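Local coordinates for receptor-type tyrosine-protein phosphatase C (Rattus norvegicus, PDB 5FN8), which dephosphorylates phosphotyrosines in proteins, is probably required for T-cell activation through the antigen receptor, and appears here as two extracellular fibronectin type III domains, at residues L133-G138 with T161-L166; N102-S107 with E179-S184; E6-V11 with V23-P28; T66-S71 with C89-K94. All coordinates share one frame; numbering follows the deposited sequence.

Contact 1 of 4, residues L133-G138 with T161-L166; sequences LEVKSG and TDYEFL
With CG1 opposite the backbone N (chi1 -178°), Val135 sets CG2 beside that N, and Phe165 swings CG away from its carbonyl carbon (chi1 -59°). The two side chains run side by side, with Val135 CG2 3.8 Å from Phe165 CD2. They belong to the C and F strands of the second fibronectin type III domain, adjacent and antiparallel in its four-stranded sheet. Glu134 pairs with Leu166 and Lys136 with Glu164 as hydrogen-bonded pairs, and Val135 with Phe165 as a non-hydrogen-bonded pair. The four backbone bonds are short and nearly straight.

Leu133 packs on Phe152 and Val154 of the other sheet, and Val135 on Val154. Leu133 CD1 sits at the Phe165 ring edge, 4.0 Å from Phe165 CB. Tyr163 OH is hydrogen-bonded to the backbone N of Tyr158, five residues back, as in the tyrosine corner of this fold. On the opposite face the Lys136 chain crosses Leu166 at about a right angle, with Lys136 CD 3.9 Å from Leu166 CD1. Glu134 OE1 is held by Tyr168 OH. At the strand end Ser137 OG donates to Asp162 O at 3.3 Å, nearly along the C=O axis.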
loop_
_atom_site.group_PDB
_atom_site.type_symbol
_atom_site.label_atom_id
_atom_site.label_comp_id
_atom_site.label_asym_id
_atom_site.label_seq_id
_atom_site.Cartn_x
_atom_site.Cartn_y
_atom_site.Cartn_z
ATOM N N LEU B 133 -5.942 -13.791 -18.848
ATOM C CA LEU B 133 -6.268 -13.116 -20.079
ATOM C C LEU B 133 -7.312 -13.907 -20.872
ATOM O O LEU B 133 -7.134 -15.089 -21.126
ATOM C CB LEU B 133 -5.015 -12.853 -20.927
ATOM C CG LEU B 133 -5.255 -12.437 -22.382
ATOM C CD1 LEU B 133 -5.878 -11.054 -22.479
ATOM C CD2 LEU B 133 -3.991 -12.495 -23.175
ATOM N N GLU B 134 -8.398 -13.238 -21.246
ATOM C CA GLU B 134 -9.444 -13.763 -22.121
ATOM C C GLU B 134 -9.376 -13.042 -23.439
ATOM O O GLU B 134 -9.246 -11.815 -23.492
ATOM C CB GLU B 134 -10.815 -13.518 -21.546
ATOM C CG GLU B 134 -11.136 -14.427 -20.402
ATOM C CD GLU B 134 -12.613 -14.404 -20.100
ATOM O OE1 GLU B 134 -13.269 -13.335 -20.169
ATOM O OE2 GLU B 134 -13.119 -15.498 -19.791
ATOM N N VAL B 135 -9.470 -13.801 -24.507
ATOM C CA VAL B 135 -9.447 -13.258 -25.854
ATOM C C VAL B 135 -10.814 -13.553 -26.466
ATOM O O VAL B 135 -11.261 -14.697 -26.469
ATOM C CB VAL B 135 -8.270 -13.789 -26.709
ATOM C CG1 VAL B 135 -8.273 -13.149 -28.107
ATOM C CG2 VAL B 135 -6.927 -13.567 -25.995
ATOM N N LYS B 136 -11.493 -12.496 -26.930
ATOM C CA LYS B 136 -12.826 -12.624 -27.512
ATOM C C LYS B 136 -12.917 -12.056 -28.925
ATOM O O LYS B 136 -12.162 -11.162 -29.286
ATOM C CB LYS B 136 -13.881 -11.974 -26.588
ATOM C CG LYS B 136 -14.086 -12.712 -25.274
ATOM C CD LYS B 136 -15.181 -12.097 -24.444
ATOM C CE LYS B 136 -15.360 -12.845 -23.159
ATOM N NZ LYS B 136 -16.265 -12.115 -22.234
ATOM N N SER B 137 -13.837 -12.588 -29.721
ATOM C CA SER B 137 -14.146 -12.119 -31.069
ATOM C C SER B 137 -15.650 -12.293 -31.234
ATOM O O SER B 137 -16.149 -13.393 -31.018
ATOM C CB SER B 137 -13.386 -12.915 -32.125
ATOM O OG SER B 137 -13.514 -12.251 -33.371
ATOM N N GLY B 138 -16.363 -11.189 -31.500
ATOM C CA GLY B 138 -17.826 -11.167 -31.617
ATOM C C GLY B 138 -18.544 -11.634 -30.352
ATOM O O GLY B 138 -19.585 -12.307 -30.430
ATOM N N THR B 161 -9.241 -9.364 -38.317
ATOM C CA THR B 161 -10.284 -9.529 -37.317
ATOM C C THR B 161 -10.108 -8.619 -36.105
ATOM O O THR B 161 -8.982 -8.369 -35.657
ATOM C CB THR B 161 -10.408 -11.037 -36.995
ATOM O OG1 THR B 161 -10.532 -11.768 -38.229
ATOM C CG2 THR B 161 -11.586 -11.366 -36.070
ATOM N N ASP B 162 -11.242 -8.105 -35.597
ATOM C CA ASP B 162 -11.311 -7.302 -34.374
ATOM C C ASP B 162 -11.406 -8.290 -33.205
ATOM O O ASP B 162 -12.237 -9.214 -33.213
ATOM C CB ASP B 162 -12.556 -6.385 -34.351
ATOM C CG ASP B 162 -12.776 -5.525 -35.577
ATOM O OD1 ASP B 162 -12.010 -4.547 -35.764
ATOM O OD2 ASP B 162 -13.750 -5.797 -36.322
ATOM N N TYR B 163 -10.539 -8.095 -32.218
ATOM C CA TYR B 163 -10.491 -8.900 -31.011
ATOM C C TYR B 163 -10.538 -8.006 -29.772
ATOM O O TYR B 163 -10.112 -6.851 -29.825
ATOM C CB TYR B 163 -9.191 -9.722 -30.985
ATOM C CG TYR B 163 -9.164 -10.886 -31.950
ATOM C CD1 TYR B 163 -9.738 -12.111 -31.612
ATOM C CD2 TYR B 163 -8.505 -10.786 -33.172
ATOM C CE1 TYR B 163 -9.708 -13.193 -32.497
ATOM C CE2 TYR B 163 -8.451 -11.869 -34.057
ATOM C CZ TYR B 163 -9.059 -13.068 -33.714
ATOM O OH TYR B 163 -9.007 -14.143 -34.561
ATOM N N GLU B 164 -11.081 -8.528 -28.668
ATOM C CA GLU B 164 -11.034 -7.828 -27.387
ATOM C C GLU B 164 -10.217 -8.645 -26.422
ATOM O O GLU B 164 -10.237 -9.887 -26.458
ATOM C CB GLU B 164 -12.390 -7.304 -26.826
ATOM C CG GLU B 164 -13.514 -8.313 -26.627
ATOM C CD GLU B 164 -14.585 -7.995 -25.584
ATOM O OE1 GLU B 164 -14.326 -7.159 -24.687
ATOM O OE2 GLU B 164 -15.675 -8.617 -25.641
ATOM N N PHE B 165 -9.390 -7.943 -25.654
ATOM C CA PHE B 165 -8.486 -8.545 -24.680
ATOM C C PHE B 165 -8.900 -8.065 -23.327
ATOM O O PHE B 165 -9.010 -6.860 -23.102
ATOM C CB PHE B 165 -7.013 -8.235 -25.029
ATOM C CG PHE B 165 -6.638 -8.740 -26.409
ATOM C CD1 PHE B 165 -6.934 -7.996 -27.549
ATOM C CD2 PHE B 165 -5.998 -9.960 -26.572
ATOM C CE1 PHE B 165 -6.631 -8.482 -28.822
ATOM C CE2 PHE B 165 -5.663 -10.432 -27.848
ATOM C CZ PHE B 165 -6.001 -9.698 -28.964
ATOM N N LEU B 166 -9.213 -9.019 -22.441
ATOM C CA LEU B 166 -9.672 -8.762 -21.083
ATOM C C LEU B 166 -8.686 -9.390 -20.130
ATOM O O LEU B 166 -8.550 -10.608 -20.123
ATOM C CB LEU B 166 -11.062 -9.386 -20.879
ATOM C CG LEU B 166 -12.216 -8.923 -21.779
ATOM C CD1 LEU B 166 -12.345 -9.813 -23.044
ATOM C CD2 LEU B 166 -13.523 -9.022 -21.021
#

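Contact 2 of 4, residues N102-S107 with E179-S184; sequences NGMKTS and EIKPQS
Apolar packing is led by Met104 against Glu179 and Lys181. The Met104 chain is extended, with CG trans to the backbone N (chi1 -165°), and this reaches its sulfur across the gap. Met104 SD lies 3.7 Å from Lys181 CG and 3.7 Å from Glu179 CB. The Met104 and Lys181 chains run antiparallel alongside each other. Thr106 meets the same strand further along, its CG2 4.0 Å from Lys181 CB.

These are the first and last strands of the second fibronectin type III domain, A and G. They run almost parallel, 9° apart, but their axes stay 7.6 Å apart. Each is an edge strand of its own sheet in the beta sandwich, so side chains rather than backbone bonds join them. Met104 also touches Val167 of the F strand.

Polar atoms lie among the packing. Met104 SD is 3.1 Å from Glu179 O. Thr106 and Gln183 pass alongside each other, and the bend in the Gln183 chain at chi2 brings OE1 to 3.3 Å from Thr106 CG2. The Gln183 amide nitrogen NE2 rests 3.3 Å from Ser107 C.

Among the charges, Lys181 NZ makes a weak hydrogen bond of 3.4 Å to Glu179 OE2, within a salt bridge inside the G strand. Glu179 OE1 forms a salt bridge to Lys100, just before the A strand.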
loop_
_atom_site.group_PDB
_atom_site.type_symbol
_atom_site.label_atom_id
_atom_site.label_comp_id
_atom_site.label_asym_id
_atom_site.label_seq_id
_atom_site.Cartn_x
_atom_site.Cartn_y
_atom_site.Cartn_z
ATOM N N ASN B 102 -2.673 -2.305 -14.072
ATOM C CA ASN B 102 -2.253 -0.983 -14.526
ATOM C C ASN B 102 -1.397 -1.076 -15.762
ATOM O O ASN B 102 -0.587 -1.987 -15.880
ATOM C CB ASN B 102 -1.509 -0.223 -13.388
ATOM C CG ASN B 102 -2.413 0.149 -12.236
ATOM O OD1 ASN B 102 -3.345 0.970 -12.380
ATOM N ND2 ASN B 102 -2.197 -0.495 -11.087
ATOM N N GLY B 103 -1.574 -0.113 -16.650
ATOM C CA GLY B 103 -0.792 0.044 -17.869
ATOM C C GLY B 103 -0.933 -1.066 -18.878
ATOM O O GLY B 103 0.076 -1.530 -19.428
ATOM N N MET B 104 -2.192 -1.487 -19.135
ATOM C CA MET B 104 -2.457 -2.557 -20.093
ATOM C C MET B 104 -2.200 -2.073 -21.510
ATOM O O MET B 104 -2.848 -1.123 -21.982
ATOM C CB MET B 104 -3.868 -3.122 -19.932
ATOM C CG MET B 104 -4.062 -4.439 -20.649
ATOM S SD MET B 104 -5.805 -4.833 -20.692
ATOM C CE MET B 104 -5.881 -5.889 -22.167
ATOM N N LYS B 105 -1.214 -2.702 -22.162
ATOM C CA LYS B 105 -0.831 -2.374 -23.530
ATOM C C LYS B 105 -1.028 -3.550 -24.468
ATOM O O LYS B 105 -0.517 -4.648 -24.233
ATOM C CB LYS B 105 0.616 -1.879 -23.596
ATOM C CG LYS B 105 0.777 -0.620 -24.432
ATOM C CD LYS B 105 1.630 0.374 -23.686
ATOM C CE LYS B 105 3.070 0.387 -24.143
ATOM N NZ LYS B 105 4.036 0.327 -23.001
ATOM N N THR B 106 -1.767 -3.301 -25.544
ATOM C CA THR B 106 -2.057 -4.262 -26.605
ATOM C C THR B 106 -1.271 -3.839 -27.849
ATOM O O THR B 106 -1.363 -2.681 -28.260
ATOM C CB THR B 106 -3.584 -4.442 -26.762
ATOM O OG1 THR B 106 -3.841 -5.634 -27.470
ATOM C CG2 THR B 106 -4.291 -3.251 -27.432
ATOM N N SER B 107 -0.455 -4.749 -28.413
ATOM C CA SER B 107 0.380 -4.447 -29.590
ATOM C C SER B 107 0.473 -5.599 -30.621
ATOM O O SER B 107 0.454 -6.762 -30.224
ATOM C CB SER B 107 1.782 -4.031 -29.144
ATOM O OG SER B 107 2.620 -5.139 -28.852
ATOM N N GLU B 179 -9.553 -5.169 -17.250
ATOM C CA GLU B 179 -9.109 -4.067 -18.054
ATOM C C GLU B 179 -9.273 -4.612 -19.509
ATOM O O GLU B 179 -8.663 -5.629 -19.874
ATOM C CB GLU B 179 -7.660 -3.677 -17.721
ATOM C CG GLU B 179 -7.283 -2.305 -18.269
ATOM C CD GLU B 179 -8.225 -1.172 -17.895
ATOM O OE1 GLU B 179 -8.202 -0.746 -16.718
ATOM O OE2 GLU B 179 -9.016 -0.742 -18.766
ATOM N N ILE B 180 -10.188 -3.990 -20.283
ATOM C CA ILE B 180 -10.551 -4.365 -21.649
ATOM C C ILE B 180 -9.882 -3.447 -22.680
ATOM O O ILE B 180 -9.934 -2.217 -22.553
ATOM C CB ILE B 180 -12.096 -4.413 -21.818
ATOM C CG1 ILE B 180 -12.744 -5.289 -20.729
ATOM C CG2 ILE B 180 -12.501 -4.849 -23.241
ATOM C CD1 ILE B 180 -14.279 -5.314 -20.686
ATOM N N LYS B 181 -9.265 -4.046 -23.707
ATOM C CA LYS B 181 -8.594 -3.301 -24.775
ATOM C C LYS B 181 -8.901 -3.897 -26.154
ATOM O O LYS B 181 -8.622 -5.077 -26.376
ATOM C CB LYS B 181 -7.057 -3.219 -24.554
ATOM C CG LYS B 181 -6.607 -2.428 -23.332
ATOM C CD LYS B 181 -6.764 -0.932 -23.458
ATOM C CE LYS B 181 -6.545 -0.226 -22.134
ATOM N NZ LYS B 181 -7.773 0.513 -21.723
ATOM N N PRO B 182 -9.472 -3.115 -27.099
ATOM C CA PRO B 182 -9.670 -3.658 -28.465
ATOM C C PRO B 182 -8.353 -3.666 -29.246
ATOM O O PRO B 182 -7.503 -2.801 -29.046
ATOM C CB PRO B 182 -10.690 -2.703 -29.098
ATOM C CG PRO B 182 -10.516 -1.408 -28.359
ATOM C CD PRO B 182 -9.864 -1.687 -27.019
ATOM N N GLN B 183 -8.165 -4.667 -30.090
ATOM C CA GLN B 183 -6.994 -4.820 -30.954
ATOM C C GLN B 183 -7.328 -5.712 -32.140
ATOM O O GLN B 183 -7.732 -6.865 -31.954
ATOM C CB GLN B 183 -5.784 -5.360 -30.181
ATOM C CG GLN B 183 -4.518 -5.525 -31.019
ATOM C CD GLN B 183 -3.644 -4.295 -31.094
ATOM O OE1 GLN B 183 -4.014 -3.195 -30.673
ATOM N NE2 GLN B 183 -2.451 -4.459 -31.641
ATOM N N SER B 184 -7.159 -5.168 -33.356
ATOM C CA SER B 184 -7.368 -5.883 -34.618
ATOM C C SER B 184 -6.071 -6.551 -35.109
ATOM O O SER B 184 -4.972 -6.203 -34.656
ATOM C CB SER B 184 -7.907 -4.939 -35.694
ATOM O OG SER B 184 -9.318 -4.794 -35.647
#

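Contact 3 of 4, residues E6-V11 with V23-P28; sequences EMLPHV and VSWAEP
Leu8 lays one methyl branch against the pyrrole part of the Trp25 indole. Leu8 CD2 is 3.5 Å from Trp25 CD1 and 3.8 Å from Trp25 CG. The two side chains pass at a slant. The same methyl is 4.0 Å from Trp25 CB, at the base of the indole. Tyr35, in strand 33-41, touches Leu8 and also meets the Trp25 ring, with the two ring planes at about 50°.

Val11 makes the second point of contact. Its CG2, placed trans to the backbone N, lies 3.5 Å from Val23 CG1. The same methyl is 3.5 Å from Ser24 O. Val11 CA points a C-H at Ser24 O as well, at 3.5 Å, and next to it the backbones of Ser24 and Gln12 are hydrogen-bonded.

The segments lie in the first fibronectin type III domain. One runs from the short N-terminal strand into the loop after it, the other from the end of the B strand into the loop that follows. A tryptophan in the B-strand region is a core residue typical of this fold, and Trp25 is buried here. The sheet is not completed by this chain alone. Glu6, Met7, Val23 and Ser24 pair in antiparallel fashion with the second subunit, consistent with an exchange of strands between the two copies. Trp25 packs on Leu72 of that subunit, and Val23 on its Val59.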
loop_
_atom_site.group_PDB
_atom_site.type_symbol
_atom_site.label_atom_id
_atom_site.label_comp_id
_atom_site.label_asym_id
_atom_site.label_seq_id
_atom_site.Cartn_x
_atom_site.Cartn_y
_atom_site.Cartn_z
ATOM N N GLU B 6 24.179 -15.560 16.479
ATOM C CA GLU B 6 23.856 -14.638 17.558
ATOM C C GLU B 6 23.649 -13.224 17.019
ATOM O O GLU B 6 24.351 -12.818 16.090
ATOM C CB GLU B 6 24.963 -14.642 18.607
ATOM C CG GLU B 6 24.511 -14.079 19.941
ATOM C CD GLU B 6 25.280 -14.637 21.114
ATOM O OE1 GLU B 6 25.233 -15.872 21.338
ATOM O OE2 GLU B 6 25.912 -13.829 21.835
ATOM N N MET B 7 22.723 -12.462 17.644
ATOM C CA MET B 7 22.448 -11.070 17.274
ATOM C C MET B 7 23.670 -10.202 17.565
ATOM O O MET B 7 24.300 -10.331 18.619
ATOM C CB MET B 7 21.189 -10.518 17.961
ATOM C CG MET B 7 20.639 -9.287 17.287
ATOM S SD MET B 7 19.204 -8.506 18.079
ATOM C CE MET B 7 17.974 -9.842 17.915
ATOM N N LEU B 8 23.992 -9.327 16.612
ATOM C CA LEU B 8 25.157 -8.460 16.637
ATOM C C LEU B 8 24.859 -7.080 17.243
ATOM O O LEU B 8 23.878 -6.454 16.867
ATOM C CB LEU B 8 25.638 -8.301 15.185
ATOM C CG LEU B 8 27.112 -8.502 14.859
ATOM C CD1 LEU B 8 27.654 -9.795 15.420
ATOM C CD2 LEU B 8 27.328 -8.452 13.366
ATOM N N PRO B 9 25.701 -6.578 18.172
ATOM C CA PRO B 9 25.462 -5.235 18.717
ATOM C C PRO B 9 26.047 -4.139 17.816
ATOM O O PRO B 9 26.841 -4.433 16.909
ATOM C CB PRO B 9 26.225 -5.278 20.044
ATOM C CG PRO B 9 27.394 -6.162 19.748
ATOM C CD PRO B 9 26.923 -7.187 18.751
ATOM N N HIS B 10 25.686 -2.866 18.110
ATOM C CA HIS B 10 26.207 -1.667 17.455
ATOM C C HIS B 10 26.059 -1.580 15.927
ATOM O O HIS B 10 26.913 -1.003 15.242
ATOM C CB HIS B 10 27.638 -1.334 17.930
ATOM C CG HIS B 10 27.855 -1.523 19.401
ATOM N ND1 HIS B 10 27.376 -0.611 20.340
ATOM C CD2 HIS B 10 28.509 -2.515 20.052
ATOM C CE1 HIS B 10 27.749 -1.083 21.521
ATOM N NE2 HIS B 10 28.435 -2.225 21.400
ATOM N N VAL B 11 24.962 -2.122 15.400
ATOM C CA VAL B 11 24.663 -2.037 13.973
ATOM C C VAL B 11 24.125 -0.618 13.638
ATOM O O VAL B 11 23.363 -0.044 14.425
ATOM C CB VAL B 11 23.760 -3.207 13.479
ATOM C CG1 VAL B 11 22.462 -3.322 14.286
ATOM C CG2 VAL B 11 23.465 -3.095 11.988
ATOM N N VAL B 23 23.451 -0.653 5.760
ATOM C CA VAL B 23 23.551 -1.337 7.048
ATOM C C VAL B 23 25.007 -1.727 7.229
ATOM O O VAL B 23 25.579 -2.354 6.342
ATOM C CB VAL B 23 22.597 -2.547 7.207
ATOM C CG1 VAL B 23 22.542 -2.978 8.660
ATOM C CG2 VAL B 23 21.193 -2.219 6.721
ATOM N N SER B 24 25.613 -1.290 8.340
ATOM C CA SER B 24 27.013 -1.543 8.661
ATOM C C SER B 24 27.177 -1.972 10.123
ATOM O O SER B 24 26.422 -1.516 10.989
ATOM C CB SER B 24 27.868 -0.322 8.358
ATOM O OG SER B 24 27.726 0.643 9.383
ATOM N N TRP B 25 28.175 -2.840 10.379
ATOM C CA TRP B 25 28.463 -3.417 11.689
ATOM C C TRP B 25 29.960 -3.617 11.908
ATOM O O TRP B 25 30.719 -3.561 10.939
ATOM C CB TRP B 25 27.739 -4.768 11.836
ATOM C CG TRP B 25 28.001 -5.749 10.726
ATOM C CD1 TRP B 25 28.918 -6.757 10.721
ATOM C CD2 TRP B 25 27.295 -5.840 9.482
ATOM N NE1 TRP B 25 28.831 -7.470 9.549
ATOM C CE2 TRP B 25 27.841 -6.932 8.771
ATOM C CE3 TRP B 25 26.267 -5.084 8.883
ATOM C CZ2 TRP B 25 27.390 -7.298 7.498
ATOM C CZ3 TRP B 25 25.831 -5.435 7.615
ATOM C CH2 TRP B 25 26.383 -6.534 6.940
ATOM N N ALA B 26 30.371 -3.885 13.179
ATOM C CA ALA B 26 31.768 -4.092 13.599
ATOM C C ALA B 26 32.483 -5.213 12.856
ATOM O O ALA B 26 31.935 -6.307 12.690
ATOM C CB ALA B 26 31.844 -4.320 15.103
ATOM N N GLU B 27 33.729 -4.932 12.432
ATOM C CA GLU B 27 34.574 -5.877 11.703
ATOM C C GLU B 27 35.363 -6.804 12.662
ATOM O O GLU B 27 36.278 -6.339 13.356
ATOM C CB GLU B 27 35.504 -5.126 10.734
ATOM C CG GLU B 27 36.073 -6.009 9.631
ATOM C CD GLU B 27 37.038 -5.333 8.671
ATOM O OE1 GLU B 27 36.977 -4.090 8.529
ATOM O OE2 GLU B 27 37.831 -6.058 8.026
ATOM N N PRO B 28 34.995 -8.110 12.737
ATOM C CA PRO B 28 35.739 -9.033 13.625
ATOM C C PRO B 28 37.065 -9.510 13.039
ATOM O O PRO B 28 37.095 -10.129 11.971
ATOM C CB PRO B 28 34.769 -10.206 13.846
ATOM C CG PRO B 28 33.709 -10.064 12.798
ATOM C CD PRO B 28 33.933 -8.818 11.992
#

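Contact 4 of 4, residues T66-S71 with C89-K94; sequences TEYTVS and CNFRTK
Tyr68 CB sits over one face of the Phe91 ring, 3.8 Å from its centroid, in a CH-pi contact. Val70 CG2 comes in at the edge of that ring, near its plane, 3.2 Å from Phe91 CE1. The Tyr68 and Phe91 rings are near parallel, 17° apart, but slid so far that they barely overlap, with centroids 5.4 Å apart. Phe91 reaches this place because its CG stands between the backbone N and the carbonyl carbon (chi1 74°). The third flat group is the Arg92 guanidinium. A water lies at its edge, in plane, accepting from Arg92 NH1 at 2.8 Å and donating to Glu67 OE1. Glu67 OE2 lies well out of that plane, 3.8 Å from Arg92 NH1, so this long salt bridge is one of charge only.

The strands are F and G of the first fibronectin type III domain, paired antiparallel. Tyr68 with Phe91 and Val70 with Cys89 are its hydrogen-bonded pairs. Tyr68 OH bonds to the backbone N of Arg63, five residues earlier, as in a tyrosine corner. The second subunit closes in here: its Cys13 forms a disulfide with Cys89, and one of its strands pairs with Tyr68 to Ser71.

Beyond the strand end, Thr66 and Thr93 hold each other by two bonds. Thr93 N donates to Thr66 O at 3.0 Å, and Thr66 N to Thr93 OG1 at 3.0 Å. Thr93 OG1 is also hydrogen-bonded to Arg63 O.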
loop_
_atom_site.group_PDB
_atom_site.type_symbol
_atom_site.label_atom_id
_atom_site.label_comp_id
_atom_site.label_asym_id
_atom_site.label_seq_id
_atom_site.Cartn_x
_atom_site.Cartn_y
_atom_site.Cartn_z
ATOM N N THR B 66 -4.636 -8.670 5.670
ATOM C CA THR B 66 -3.573 -8.082 6.466
ATOM C C THR B 66 -3.600 -8.692 7.861
ATOM O O THR B 66 -4.668 -8.877 8.433
ATOM C CB THR B 66 -3.671 -6.539 6.429
ATOM O OG1 THR B 66 -3.522 -6.099 5.082
ATOM C CG2 THR B 66 -2.594 -5.850 7.258
ATOM N N GLU B 67 -2.420 -9.040 8.373
ATOM C CA GLU B 67 -2.218 -9.536 9.733
ATOM C C GLU B 67 -2.189 -8.343 10.675
ATOM O O GLU B 67 -1.510 -7.346 10.395
ATOM C CB GLU B 67 -0.883 -10.287 9.839
ATOM C CG GLU B 67 -1.019 -11.677 10.437
ATOM C CD GLU B 67 -0.804 -12.806 9.450
ATOM O OE1 GLU B 67 0.181 -12.747 8.680
ATOM O OE2 GLU B 67 -1.596 -13.777 9.480
ATOM N N TYR B 68 -2.948 -8.434 11.779
ATOM C CA TYR B 68 -3.005 -7.406 12.796
ATOM C C TYR B 68 -2.845 -7.983 14.187
ATOM O O TYR B 68 -3.107 -9.166 14.424
ATOM C CB TYR B 68 -4.347 -6.686 12.771
ATOM C CG TYR B 68 -4.586 -5.797 11.589
ATOM C CD1 TYR B 68 -4.199 -4.460 11.611
ATOM C CD2 TYR B 68 -5.288 -6.261 10.472
ATOM C CE1 TYR B 68 -4.453 -3.623 10.534
ATOM C CE2 TYR B 68 -5.576 -5.422 9.400
ATOM C CZ TYR B 68 -5.123 -4.115 9.421
ATOM O OH TYR B 68 -5.419 -3.290 8.374
ATOM N N THR B 69 -2.489 -7.116 15.126
ATOM C CA THR B 69 -2.395 -7.492 16.527
ATOM C C THR B 69 -3.123 -6.484 17.359
ATOM O O THR B 69 -3.000 -5.289 17.085
ATOM C CB THR B 69 -0.989 -7.869 16.965
ATOM O OG1 THR B 69 -1.036 -8.101 18.363
ATOM C CG2 THR B 69 0.031 -6.809 16.657
ATOM N N VAL B 70 -3.966 -6.980 18.305
ATOM C CA VAL B 70 -4.816 -6.194 19.205
ATOM C C VAL B 70 -4.423 -6.459 20.630
ATOM O O VAL B 70 -4.000 -7.571 20.950
ATOM C CB VAL B 70 -6.339 -6.509 19.086
ATOM C CG1 VAL B 70 -7.208 -5.309 19.466
ATOM C CG2 VAL B 70 -6.703 -7.004 17.736
ATOM N N SER B 71 -4.694 -5.472 21.503
ATOM C CA SER B 71 -4.547 -5.505 22.959
ATOM C C SER B 71 -5.560 -4.551 23.602
ATOM O O SER B 71 -5.928 -3.520 23.016
ATOM C CB SER B 71 -3.119 -5.210 23.405
ATOM O OG SER B 71 -2.593 -4.038 22.811
ATOM N N CYS B 89 -3.491 -10.356 20.948
ATOM C CA CYS B 89 -4.364 -11.180 20.152
ATOM C C CYS B 89 -4.117 -10.926 18.659
ATOM O O CYS B 89 -4.150 -9.781 18.209
ATOM C CB CYS B 89 -5.820 -10.981 20.542
ATOM S SG CYS B 89 -6.927 -12.240 19.860
ATOM N N ASN B 90 -3.798 -11.992 17.918
ATOM C CA ASN B 90 -3.473 -11.893 16.488
ATOM C C ASN B 90 -4.601 -12.396 15.620
ATOM O O ASN B 90 -5.237 -13.402 15.938
ATOM C CB ASN B 90 -2.180 -12.642 16.147
ATOM C CG ASN B 90 -1.052 -12.354 17.098
ATOM O OD1 ASN B 90 -0.445 -11.280 17.075
ATOM N ND2 ASN B 90 -0.813 -13.287 18.005
ATOM N N PHE B 91 -4.860 -11.668 14.537
ATOM C CA PHE B 91 -5.878 -12.002 13.548
ATOM C C PHE B 91 -5.429 -11.528 12.150
ATOM O O PHE B 91 -4.440 -10.799 12.005
ATOM C CB PHE B 91 -7.266 -11.433 13.948
ATOM C CG PHE B 91 -7.408 -9.938 13.771
ATOM C CD1 PHE B 91 -7.008 -9.059 14.777
ATOM C CD2 PHE B 91 -7.931 -9.407 12.597
ATOM C CE1 PHE B 91 -7.131 -7.674 14.607
ATOM C CE2 PHE B 91 -8.014 -8.027 12.411
ATOM C CZ PHE B 91 -7.628 -7.168 13.421
ATOM N N ARG B 92 -6.142 -11.985 11.130
ATOM C CA ARG B 92 -5.921 -11.612 9.743
ATOM C C ARG B 92 -7.252 -11.328 9.124
ATOM O O ARG B 92 -8.175 -12.120 9.284
ATOM C CB ARG B 92 -5.147 -12.681 8.941
ATOM C CG ARG B 92 -4.596 -12.110 7.582
ATOM C CD ARG B 92 -3.904 -13.115 6.686
ATOM N NE ARG B 92 -4.718 -14.325 6.603
ATOM C CZ ARG B 92 -4.226 -15.561 6.519
ATOM N NH1 ARG B 92 -2.912 -15.764 6.461
ATOM N NH2 ARG B 92 -5.048 -16.603 6.480
ATOM N N THR B 93 -7.377 -10.181 8.445
ATOM C CA THR B 93 -8.609 -9.857 7.734
ATOM C C THR B 93 -8.743 -10.841 6.525
ATOM O O THR B 93 -7.744 -11.404 6.020
ATOM C CB THR B 93 -8.654 -8.380 7.329
ATOM O OG1 THR B 93 -7.401 -8.017 6.743
ATOM C CG2 THR B 93 -8.991 -7.463 8.497
ATOM N N LYS B 94 -9.987 -11.099 6.130
ATOM C CA LYS B 94 -10.262 -11.990 5.011
ATOM C C LYS B 94 -9.823 -11.293 3.706
ATOM O O LYS B 94 -9.607 -10.061 3.691
ATOM C CB LYS B 94 -11.762 -12.401 4.986
ATOM C CG LYS B 94 -12.270 -13.077 6.269
ATOM C CD LYS B 94 -11.651 -14.468 6.528
ATOM C CE LYS B 94 -11.755 -14.906 7.976
ATOM N NZ LYS B 94 -10.414 -15.002 8.651
HETATM O O HOH W 1 -0.916 -13.853 6.101
#

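From the N terminus, contact 3 closes first, joining the stretch after the opening strand to the end of the B strand across a short loop. Contact 4 follows in series and pairs strands F and G of the same domain, with an unmodelled piece, 78-84, between them. The centres of contacts 3 and 4 are about 33 Å apart, and both touch the second subunit. The chain then enters the second domain. Contact 2 joins that domain's first and last strands and encloses contact 1, which pairs strands C and F. Contacts 1 and 2 touch through the neighbouring strands 162-170 and 179-184, whose backbones bond at Phe165 to Lys181 and Tyr163 to Gln183.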